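Local coordinates for GCN5-related N-acetyltransferase (Exiguobacterium sibiricum 255-15, PDB 3GY9), which probably transfers an acyl group, most likely acetyl carried on coenzyme A, to an acceptor that has not been identified, at residues T76-H81 with R111-S116; I6-D11 with A50-L55; E104-Y109 with H138-T143. All coordinates share one frame; numbering follows the deposited sequence. Where two conformers were deposited one is given.

Contact 1 (T76-H81 with R111-S116); sequences TGRIRH and RLVLYS. With SO4 (sulfate ion), chain E; SO4 (sulfate ion), chain F.
Thr76 and Val113 point to the same side of two neighbouring strands, and their side chains cross at about a right angle, with CG2 of Thr76 3.8 Å from CG1 of Val113. Beta-branched residues suit this place, since each can turn a methyl to its neighbour. On the other face, Ile79 and Leu112 also cross nearly squarely, their CD1 atoms 4.0 Å apart, and both lie against helix 93-105. On that side Gly77 has no side chain; a CB there would fall 3.1 Å from Leu112 CD2, too tight. Gly77 N to Arg111 O, Val113 N to Gly77 O and Ile79 N to Val113 O are nearly straight hydrogen bonds, each 2.9 Å, joining parallel strands. Strand 76-84, helix 93-105 and strand 111-114 form the beta-alpha-beta unit at the centre of the GNAT fold, whose strands here diverge by 35°. Beyond Ile79 a water joins Ile79 O, Tyr115 N and a sulfate that, like the second, probably comes from the crystallisation liquor. Arg78, extended with CG opposite the backbone N (chi1 -172°), runs alongside Tyr115; their flat groups are only 12° from parallel, yet the touch is made by NH2 on Tyr115 CB, 3.6 Å away. Arg78 NH1 hydrogen-bonds Gln70 OE1 and NH2 the backbone O of Lys135. Arg80 sets its CB away from strand 111-114; its NE bonds O3 of the first sulfate (chain E) at 2.8 Å, NH2 reaches both ions, and NH1 forms a salt bridge with Glu42. NE2 of His81 sits over the centre of one face of the Arg80 guanidinium.

Contact 2 (I6-D11 with A50-L55); sequences IERVND and AMFVAL
Arg8 and Phe52 form a non-hydrogen-bonded pair of two antiparallel strands, their side chains lying alongside. Arg8 CB is 4.1 Å from Phe52 CE1, and CG passes Met51 O at the same distance. The chain then bends about CG-CD (chi3 -48°), which turns one face of the guanidinium to Phe52 CE1, offset toward the group's rim and 4.0 Å from CZ of Arg8; the planes stand steeply, 72° apart, and do not stack. At the tip the small methyl of Ala50 lets NH1 come within 3.5 Å of its CB, and NH2 forms a salt bridge with Glu104 of helix 93-105. Ile6 shares this face, its CD1 3.6 Å from Ala54 CB and its CG2 on Phe52 CB. On the other face Val9 CG2 packs on Val53 CG1 at 3.8 Å, and Glu7 reaches out to Tyr15. Glu7 and Val53 exchange two backbone bonds, Glu7 N to Val53 O being 2.8 Å, and Val9 N bonds Met51 O. Strand 5-8 thus closes one margin of the GNAT sheet. Arg8 sets CB and its guanidinium face against the CE1 side of Phe52, while pairing with Glu104 probably offsets the cost of a charge beside an aromatic ring.

Contact 3 (E104-Y109 with H138-T143); sequences EAFLTY and HTLDKT
Ala105 O accepts two backbone N-H groups, from Thr108 N at 3.0 Å and Tyr109 N at 2.9 Å, and the turn so fixed presents Phe106 to Leu140 and Lys142. The contact joins the C-terminal end of helix 93-105 to the junction of strand 138-141 with helix 142-147, away from the coenzyme A site. Leu140 meets the far edge of the ring: CZ is 3.6 Å from Leu140 O, in the ring plane, and CE2 meets Leu140 CD2 at 3.9 Å as the side chains cross at about a right angle. Lys142 passes alongside CD1 in the opposite direction, its CB 3.6 Å from Phe106 CD1. Having left the backbone with CG opposite N (chi1 -173°), the lysine bends at chi3 and lays CD 3.5 Å from Phe106 O; a water weakly joins that oxygen to NZ. Phe145 meets the same ring, so a flat aromatic suits this place. With an alanine here, Leu140 CD2 would probably lose its aromatic neighbour and the Lys142 methylenes the ring they lie along. The contact is thus chiefly apolar, the lysine giving its carbons to the ring and its ammonium group a long, weak ion pair with Asp110.

Along the chain contact 2 closes first; contacts 1 and 3 then alternate, as 76-81, 104-109, 111-116 and 138-143. All three reach one mixed sheet. Contact 2 lies at its outer margin, about 17 Å from contact 1 and 19 Å from contact 3, centre to centre, while contacts 1 and 3 are only about 9 Å apart. Strand 111-114 of contact 1 and strand 138-141 of contact 3 are neighbours in the sheet, joined by an Arg111-Asp141 salt bridge, and Tyr109 packs on the backbone of Gly77. Helix 93-105 also covers side chains of contacts 1 and 2. Strand 76-84 and this helix carry coenzyme A pocket residues; contacts 2 and 3 probably help hold the sheet and the helix end.

Contact 1 (T76-H81 with R111-S116)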
loop_
_atom_site.group_PDB
_atom_site.type_symbol
_atom_site.label_atom_id
_atom_site.label_comp_id
_atom_site.label_asym_id
_atom_site.label_seq_id
_atom_site.Cartn_x
_atom_site.Cartn_y
_atom_site.Cartn_z
ATOM N N THR A 76 -3.787 8.445 -12.959
ATOM C CA THR A 76 -2.696 8.088 -12.066
ATOM C C THR A 76 -3.236 7.717 -10.699
ATOM O O THR A 76 -4.052 8.435 -10.117
ATOM C CB THR A 76 -1.691 9.258 -11.924
ATOM O OG1 THR A 76 -1.128 9.564 -13.220
ATOM C CG2 THR A 76 -0.563 8.919 -10.957
ATOM N N GLY A 77 -2.805 6.569 -10.202
ATOM C CA GLY A 77 -3.160 6.152 -8.853
ATOM C C GLY A 77 -1.964 6.284 -7.937
ATOM O O GLY A 77 -0.828 6.215 -8.375
ATOM N N ARG A 78 -2.245 6.495 -6.658
ATOM C CA ARG A 78 -1.230 6.609 -5.630
ATOM C C ARG A 78 -1.336 5.415 -4.698
ATOM O O ARG A 78 -2.436 5.126 -4.193
ATOM C CB ARG A 78 -1.459 7.886 -4.824
ATOM C CG ARG A 78 -0.320 8.155 -3.872
ATOM C CD ARG A 78 -0.601 9.395 -3.038
ATOM N NE ARG A 78 0.579 9.819 -2.274
ATOM C CZ ARG A 78 1.460 10.727 -2.700
ATOM N NH1 ARG A 78 1.371 11.285 -3.893
ATOM N NH2 ARG A 78 2.496 11.025 -1.939
ATOM N N ILE A 79 -0.224 4.702 -4.494
ATOM C CA ILE A 79 -0.153 3.632 -3.520
ATOM C C ILE A 79 0.112 4.252 -2.151
ATOM O O ILE A 79 1.036 5.034 -2.010
ATOM C CB ILE A 79 0.929 2.618 -3.917
ATOM C CG1 ILE A 79 0.501 1.931 -5.232
ATOM C CG2 ILE A 79 1.174 1.610 -2.794
ATOM C CD1 ILE A 79 1.577 1.062 -5.864
ATOM N N ARG A 80 -0.758 3.949 -1.180
ATOM C CA ARG A 80 -0.758 4.656 0.090
ATOM C C ARG A 80 -0.739 3.749 1.278
ATOM O O ARG A 80 -1.317 2.672 1.273
ATOM C CB ARG A 80 -2.017 5.506 0.203
ATOM C CG ARG A 80 -2.186 6.470 -0.969
ATOM C CD ARG A 80 -3.053 7.664 -0.599
ATOM N NE ARG A 80 -2.418 8.519 0.391
ATOM C CZ ARG A 80 -3.028 9.486 1.067
ATOM N NH1 ARG A 80 -4.313 9.741 0.896
ATOM N NH2 ARG A 80 -2.348 10.167 1.968
ATOM N N HIS A 81 -0.107 4.251 2.330
ATOM C CA HIS A 81 -0.218 3.676 3.669
ATOM C C HIS A 81 0.314 2.267 3.785
ATOM O O HIS A 81 -0.216 1.458 4.535
ATOM C CB HIS A 81 -1.664 3.734 4.187
ATOM C CG HIS A 81 -2.315 5.076 4.047
ATOM N ND1 HIS A 81 -1.786 6.228 4.586
ATOM C CD2 HIS A 81 -3.465 5.445 3.431
ATOM C CE1 HIS A 81 -2.596 7.243 4.326
ATOM N NE2 HIS A 81 -3.609 6.793 3.601
ATOM N N ARG A 111 -0.832 4.707 -14.604
ATOM C CA ARG A 111 0.415 4.965 -13.912
ATOM C C ARG A 111 0.173 4.870 -12.426
ATOM O O ARG A 111 -0.885 5.287 -11.966
ATOM C CB ARG A 111 0.902 6.371 -14.239
ATOM C CG ARG A 111 2.202 6.754 -13.557
ATOM C CD ARG A 111 2.728 8.102 -14.063
ATOM N NE ARG A 111 3.268 8.002 -15.415
ATOM C CZ ARG A 111 2.803 8.654 -16.484
ATOM N NH1 ARG A 111 1.782 9.504 -16.394
ATOM N NH2 ARG A 111 3.392 8.472 -17.665
ATOM N N LEU A 112 1.119 4.306 -11.677
ATOM C CA LEU A 112 1.059 4.306 -10.207
ATOM C C LEU A 112 2.267 5.004 -9.634
ATOM O O LEU A 112 3.382 4.828 -10.124
ATOM C CB LEU A 112 1.008 2.890 -9.641
ATOM C CG LEU A 112 -0.195 2.062 -10.088
ATOM C CD1 LEU A 112 -0.078 0.659 -9.529
ATOM C CD2 LEU A 112 -1.526 2.691 -9.661
ATOM N N VAL A 113 2.017 5.815 -8.606
ATOM C CA VAL A 113 3.064 6.576 -7.952
ATOM C C VAL A 113 2.989 6.389 -6.453
ATOM O O VAL A 113 1.965 5.996 -5.924
ATOM C CB VAL A 113 2.979 8.074 -8.292
ATOM C CG1 VAL A 113 3.016 8.264 -9.810
ATOM C CG2 VAL A 113 1.747 8.738 -7.693
ATOM N N LEU A 114 4.083 6.697 -5.773
ATOM C CA LEU A 114 4.122 6.598 -4.308
ATOM C C LEU A 114 5.264 7.448 -3.773
ATOM O O LEU A 114 6.167 7.845 -4.515
ATOM C CB LEU A 114 4.246 5.143 -3.838
ATOM C CG LEU A 114 5.505 4.386 -4.288
ATOM C CD1 LEU A 114 6.643 4.512 -3.277
ATOM C CD2 LEU A 114 5.186 2.916 -4.548
ATOM N N TYR A 115 5.196 7.694 -2.465
ATOM C CA TYR A 115 6.248 8.405 -1.749
ATOM C C TYR A 115 6.798 7.505 -0.660
ATOM O O TYR A 115 6.099 7.207 0.301
ATOM C CB TYR A 115 5.699 9.695 -1.154
ATOM C CG TYR A 115 6.770 10.559 -0.533
ATOM C CD1 TYR A 115 7.165 10.368 0.777
ATOM C CD2 TYR A 115 7.386 11.554 -1.270
ATOM C CE1 TYR A 115 8.151 11.154 1.347
ATOM C CE2 TYR A 115 8.375 12.355 -0.705
ATOM C CZ TYR A 115 8.750 12.138 0.604
ATOM O OH TYR A 115 9.723 12.927 1.172
ATOM N N SER A 116 8.048 7.064 -0.815
ATOM C CA SER A 116 8.720 6.275 0.210
ATOM C C SER A 116 10.148 6.744 0.362
ATOM O O SER A 116 10.947 6.596 -0.560
ATOM C CB SER A 116 8.725 4.800 -0.157
ATOM O OG SER A 116 9.349 4.044 0.876
HETATM S S SO4 E . 1.068 7.889 1.777
HETATM O O1 SO4 E . 1.376 6.635 2.470
HETATM O O2 SO4 E . 0.414 8.833 2.676
HETATM O O3 SO4 E . 0.216 7.626 0.628
HETATM O O4 SO4 E . 2.308 8.489 1.267
HETATM S S SO4 F . -3.750 11.725 4.802
HETATM O O1 SO4 F . -2.383 11.207 4.868
HETATM O O2 SO4 F . -4.641 10.696 5.334
HETATM O O3 SO4 F . -4.047 12.109 3.413
HETATM O O4 SO4 F . -3.867 12.902 5.650
HETATM O O HOH W 1 1.069 11.196 -13.743
HETATM O O HOH W 2 2.728 7.015 -1.176
#

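Contact 2 (I6-D11 with A50-L55)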
loop_
_atom_site.group_PDB
_atom_site.type_symbol
_atom_site.label_atom_id
_atom_site.label_comp_id
_atom_site.label_asym_id
_atom_site.label_seq_id
_atom_site.Cartn_x
_atom_site.Cartn_y
_atom_site.Cartn_z
ATOM N N ILE A 6 -4.300 -11.850 2.254
ATOM C CA ILE A 6 -4.464 -10.433 2.008
ATOM C C ILE A 6 -5.951 -10.205 1.743
ATOM O O ILE A 6 -6.518 -10.794 0.806
ATOM C CB ILE A 6 -3.663 -9.937 0.783
ATOM C CG1 ILE A 6 -2.178 -10.338 0.829
ATOM C CG2 ILE A 6 -3.806 -8.423 0.644
ATOM C CD1 ILE A 6 -1.376 -9.696 1.899
ATOM N N GLU A 7 -6.563 -9.341 2.547
ATOM C CA GLU A 7 -8.001 -9.099 2.508
ATOM C C GLU A 7 -8.283 -7.627 2.206
ATOM O O GLU A 7 -7.558 -6.764 2.684
ATOM C CB GLU A 7 -8.624 -9.471 3.866
ATOM C CG GLU A 7 -10.017 -8.908 4.059
ATOM C CD GLU A 7 -10.783 -9.523 5.194
ATOM O OE1 GLU A 7 -11.818 -10.160 4.913
ATOM O OE2 GLU A 7 -10.363 -9.361 6.356
ATOM N N ARG A 8 -9.351 -7.354 1.461
ATOM C CA ARG A 8 -9.868 -5.995 1.281
ATOM C C ARG A 8 -10.586 -5.523 2.536
ATOM O O ARG A 8 -11.398 -6.257 3.113
ATOM C CB ARG A 8 -10.871 -5.999 0.134
ATOM C CG ARG A 8 -11.437 -4.668 -0.298
ATOM C CD ARG A 8 -12.456 -4.888 -1.429
ATOM N NE ARG A 8 -11.865 -5.756 -2.424
ATOM C CZ ARG A 8 -11.024 -5.349 -3.381
ATOM N NH1 ARG A 8 -10.805 -4.052 -3.605
ATOM N NH2 ARG A 8 -10.463 -6.250 -4.159
ATOM N N VAL A 9 -10.303 -4.294 2.949
ATOM C CA VAL A 9 -10.943 -3.705 4.097
ATOM C C VAL A 9 -12.241 -3.082 3.630
ATOM O O VAL A 9 -12.225 -2.083 2.913
ATOM C CB VAL A 9 -10.047 -2.636 4.751
ATOM C CG1 VAL A 9 -10.766 -1.925 5.875
ATOM C CG2 VAL A 9 -8.774 -3.265 5.236
ATOM N N ASN A 10 -13.353 -3.694 4.016
ATOM C CA ASN A 10 -14.670 -3.115 3.816
ATOM C C ASN A 10 -15.258 -2.577 5.116
ATOM O O ASN A 10 -16.219 -1.811 5.083
ATOM C CB ASN A 10 -15.625 -4.147 3.219
ATOM C CG ASN A 10 -15.190 -4.622 1.857
ATOM O OD1 ASN A 10 -15.077 -5.820 1.627
ATOM N ND2 ASN A 10 -14.923 -3.683 0.948
ATOM N N ASP A 11 -14.673 -2.962 6.253
ATOM C CA ASP A 11 -15.153 -2.550 7.580
ATOM C C ASP A 11 -13.940 -2.288 8.460
ATOM O O ASP A 11 -13.387 -3.205 9.067
ATOM C CB ASP A 11 -16.052 -3.639 8.177
ATOM C CG ASP A 11 -16.464 -3.359 9.632
ATOM O OD1 ASP A 11 -16.264 -2.230 10.129
ATOM O OD2 ASP A 11 -17.003 -4.292 10.274
ATOM N N ALA A 50 -8.842 1.141 -2.918
ATOM C CA ALA A 50 -8.990 -0.009 -2.031
ATOM C C ALA A 50 -7.931 0.061 -0.951
ATOM O O ALA A 50 -6.838 0.611 -1.162
ATOM C CB ALA A 50 -8.831 -1.286 -2.804
HETATM N N MSE A 51 -8.237 -0.550 0.198
HETATM C CA MSE A 51 -7.275 -0.719 1.270
HETATM C C MSE A 51 -7.247 -2.191 1.598
HETATM O O MSE A 51 -8.311 -2.834 1.688
HETATM C CB MSE A 51 -7.686 0.060 2.504
HETATM C CG MSE A 51 -6.752 -0.042 3.689
HETATM SE SE MSE A 51 -4.867 0.400 3.319
HETATM C CE MSE A 51 -5.152 2.064 2.449
ATOM N N PHE A 52 -6.034 -2.720 1.765
ATOM C CA PHE A 52 -5.858 -4.124 2.117
ATOM C C PHE A 52 -5.154 -4.292 3.447
ATOM O O PHE A 52 -4.392 -3.433 3.871
ATOM C CB PHE A 52 -5.047 -4.849 1.038
ATOM C CG PHE A 52 -5.683 -4.795 -0.304
ATOM C CD1 PHE A 52 -6.720 -5.654 -0.619
ATOM C CD2 PHE A 52 -5.254 -3.887 -1.259
ATOM C CE1 PHE A 52 -7.334 -5.594 -1.863
ATOM C CE2 PHE A 52 -5.872 -3.828 -2.517
ATOM C CZ PHE A 52 -6.907 -4.691 -2.811
ATOM N N VAL A 53 -5.421 -5.431 4.088
ATOM C CA VAL A 53 -4.649 -5.871 5.239
ATOM C C VAL A 53 -4.133 -7.279 5.005
ATOM O O VAL A 53 -4.801 -8.083 4.329
ATOM C CB VAL A 53 -5.460 -5.877 6.570
ATOM C CG1 VAL A 53 -5.615 -4.467 7.074
ATOM C CG2 VAL A 53 -6.786 -6.587 6.412
ATOM N N ALA A 54 -2.966 -7.561 5.587
ATOM C CA ALA A 54 -2.416 -8.916 5.611
ATOM C C ALA A 54 -2.735 -9.478 6.988
ATOM O O ALA A 54 -2.409 -8.860 7.994
ATOM C CB ALA A 54 -0.938 -8.896 5.393
ATOM N N LEU A 55 -3.400 -10.625 7.004
ATOM C CA LEU A 55 -3.776 -11.299 8.223
ATOM C C LEU A 55 -2.956 -12.550 8.413
ATOM O O LEU A 55 -2.800 -13.359 7.487
ATOM C CB LEU A 55 -5.241 -11.688 8.190
ATOM C CG LEU A 55 -6.226 -10.535 8.107
ATOM C CD1 LEU A 55 -7.614 -11.098 8.073
ATOM C CD2 LEU A 55 -6.103 -9.573 9.275
HETATM O O HOH W 3 -11.100 -1.158 0.483
#

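Contact 3 (E104-Y109 with H138-T143)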
loop_
_atom_site.group_PDB
_atom_site.type_symbol
_atom_site.label_atom_id
_atom_site.label_comp_id
_atom_site.label_asym_id
_atom_site.label_seq_id
_atom_site.Cartn_x
_atom_site.Cartn_y
_atom_site.Cartn_z
ATOM N N GLU A 104 -4.479 -4.931 -9.228
ATOM C CA GLU A 104 -5.819 -4.374 -9.206
ATOM C C GLU A 104 -5.828 -2.915 -9.660
ATOM O O GLU A 104 -6.695 -2.522 -10.433
ATOM C CB GLU A 104 -6.439 -4.486 -7.819
ATOM C CG GLU A 104 -7.870 -3.991 -7.754
ATOM C CD GLU A 104 -8.512 -4.235 -6.422
ATOM O OE1 GLU A 104 -8.606 -5.419 -6.022
ATOM O OE2 GLU A 104 -8.924 -3.246 -5.778
ATOM N N ALA A 105 -4.889 -2.108 -9.176
ATOM C CA ALA A 105 -4.913 -0.694 -9.455
ATOM C C ALA A 105 -4.716 -0.401 -10.925
ATOM O O ALA A 105 -5.251 0.579 -11.443
ATOM C CB ALA A 105 -3.858 0.028 -8.623
ATOM N N PHE A 106 -3.939 -1.238 -11.596
ATOM C CA PHE A 106 -3.716 -1.053 -13.037
ATOM C C PHE A 106 -4.952 -1.364 -13.895
ATOM O O PHE A 106 -4.928 -1.158 -15.100
ATOM C CB PHE A 106 -2.482 -1.845 -13.524
ATOM C CG PHE A 106 -1.170 -1.127 -13.298
ATOM C CD1 PHE A 106 -0.978 0.183 -13.748
ATOM C CD2 PHE A 106 -0.115 -1.749 -12.643
ATOM C CE1 PHE A 106 0.226 0.837 -13.558
ATOM C CE2 PHE A 106 1.097 -1.086 -12.462
ATOM C CZ PHE A 106 1.257 0.206 -12.899
ATOM N N LEU A 107 -6.037 -1.844 -13.286
ATOM C CA LEU A 107 -7.311 -1.953 -14.000
ATOM C C LEU A 107 -7.970 -0.592 -14.154
ATOM O O LEU A 107 -8.807 -0.418 -15.037
ATOM C CB LEU A 107 -8.281 -2.887 -13.273
ATOM C CG LEU A 107 -7.852 -4.342 -13.187
ATOM C CD1 LEU A 107 -8.764 -5.093 -12.219
ATOM C CD2 LEU A 107 -7.843 -5.014 -14.556
ATOM N N THR A 108 -7.586 0.351 -13.298
ATOM C CA THR A 108 -8.166 1.695 -13.269
ATOM C C THR A 108 -7.204 2.778 -13.748
ATOM O O THR A 108 -7.651 3.712 -14.401
ATOM C CB THR A 108 -8.648 2.033 -11.850
ATOM O OG1 THR A 108 -9.654 1.096 -11.479
ATOM C CG2 THR A 108 -9.255 3.404 -11.791
ATOM N N TYR A 109 -5.904 2.627 -13.462
ATOM C CA TYR A 109 -4.897 3.673 -13.663
ATOM C C TYR A 109 -3.828 3.225 -14.657
ATOM O O TYR A 109 -3.516 2.043 -14.761
ATOM C CB TYR A 109 -4.245 4.087 -12.331
ATOM C CG TYR A 109 -5.274 4.559 -11.318
ATOM C CD1 TYR A 109 -5.882 5.800 -11.445
ATOM C CD2 TYR A 109 -5.635 3.763 -10.250
ATOM C CE1 TYR A 109 -6.822 6.245 -10.514
ATOM C CE2 TYR A 109 -6.595 4.179 -9.317
ATOM C CZ TYR A 109 -7.193 5.421 -9.472
ATOM O OH TYR A 109 -8.165 5.842 -8.586
ATOM N N HIS A 138 8.608 7.354 -6.364
ATOM C CA HIS A 138 8.628 6.186 -7.254
ATOM C C HIS A 138 7.425 6.176 -8.176
ATOM O O HIS A 138 6.335 6.574 -7.774
ATOM C CB HIS A 138 8.661 4.889 -6.461
ATOM C CG HIS A 138 9.949 4.659 -5.739
ATOM N ND1 HIS A 138 10.203 5.190 -4.491
ATOM C CD2 HIS A 138 11.065 3.976 -6.096
ATOM C CE1 HIS A 138 11.411 4.824 -4.102
ATOM N NE2 HIS A 138 11.961 4.099 -5.060
ATOM N N THR A 139 7.634 5.720 -9.407
ATOM C CA THR A 139 6.582 5.700 -10.419
ATOM C C THR A 139 6.669 4.432 -11.273
ATOM O O THR A 139 7.746 3.857 -11.446
ATOM C CB THR A 139 6.666 6.965 -11.319
ATOM O OG1 THR A 139 5.517 7.039 -12.177
ATOM C CG2 THR A 139 7.940 6.973 -12.167
ATOM N N LEU A 140 5.541 4.019 -11.839
ATOM C CA LEU A 140 5.520 2.854 -12.725
ATOM C C LEU A 140 4.381 2.991 -13.719
ATOM O O LEU A 140 3.241 3.172 -13.301
ATOM C CB LEU A 140 5.348 1.572 -11.908
ATOM C CG LEU A 140 5.212 0.252 -12.677
ATOM C CD1 LEU A 140 6.470 -0.021 -13.478
ATOM C CD2 LEU A 140 4.894 -0.892 -11.709
ATOM N N ASP A 141 4.685 2.877 -15.008
ATOM C CA ASP A 141 3.661 2.916 -16.058
ATOM C C ASP A 141 3.062 1.533 -16.296
ATOM O O ASP A 141 3.759 0.528 -16.206
ATOM C CB ASP A 141 4.262 3.405 -17.380
ATOM C CG ASP A 141 4.637 4.870 -17.359
ATOM O OD1 ASP A 141 4.060 5.646 -16.566
ATOM O OD2 ASP A 141 5.508 5.239 -18.176
ATOM N N LYS A 142 1.790 1.492 -16.683
ATOM C CA LYS A 142 1.123 0.218 -16.938
ATOM C C LYS A 142 1.818 -0.564 -18.043
ATOM O O LYS A 142 1.932 -1.777 -17.962
ATOM C CB LYS A 142 -0.347 0.435 -17.316
ATOM C CG LYS A 142 -1.148 -0.864 -17.419
ATOM C CD LYS A 142 -2.637 -0.636 -17.673
ATOM C CE LYS A 142 -2.919 -0.078 -19.047
ATOM N NZ LYS A 142 -4.358 -0.268 -19.439
ATOM N N THR A 143 2.286 0.133 -19.069
ATOM C CA THR A 143 2.958 -0.541 -20.177
ATOM C C THR A 143 4.192 -1.292 -19.676
ATOM O O THR A 143 4.456 -2.407 -20.112
ATOM C CB THR A 143 3.332 0.436 -21.302
ATOM O OG1 THR A 143 4.042 1.544 -20.756
ATOM C CG2 THR A 143 2.085 0.956 -21.995
HETATM O O HOH W 4 -6.014 1.401 -16.929
#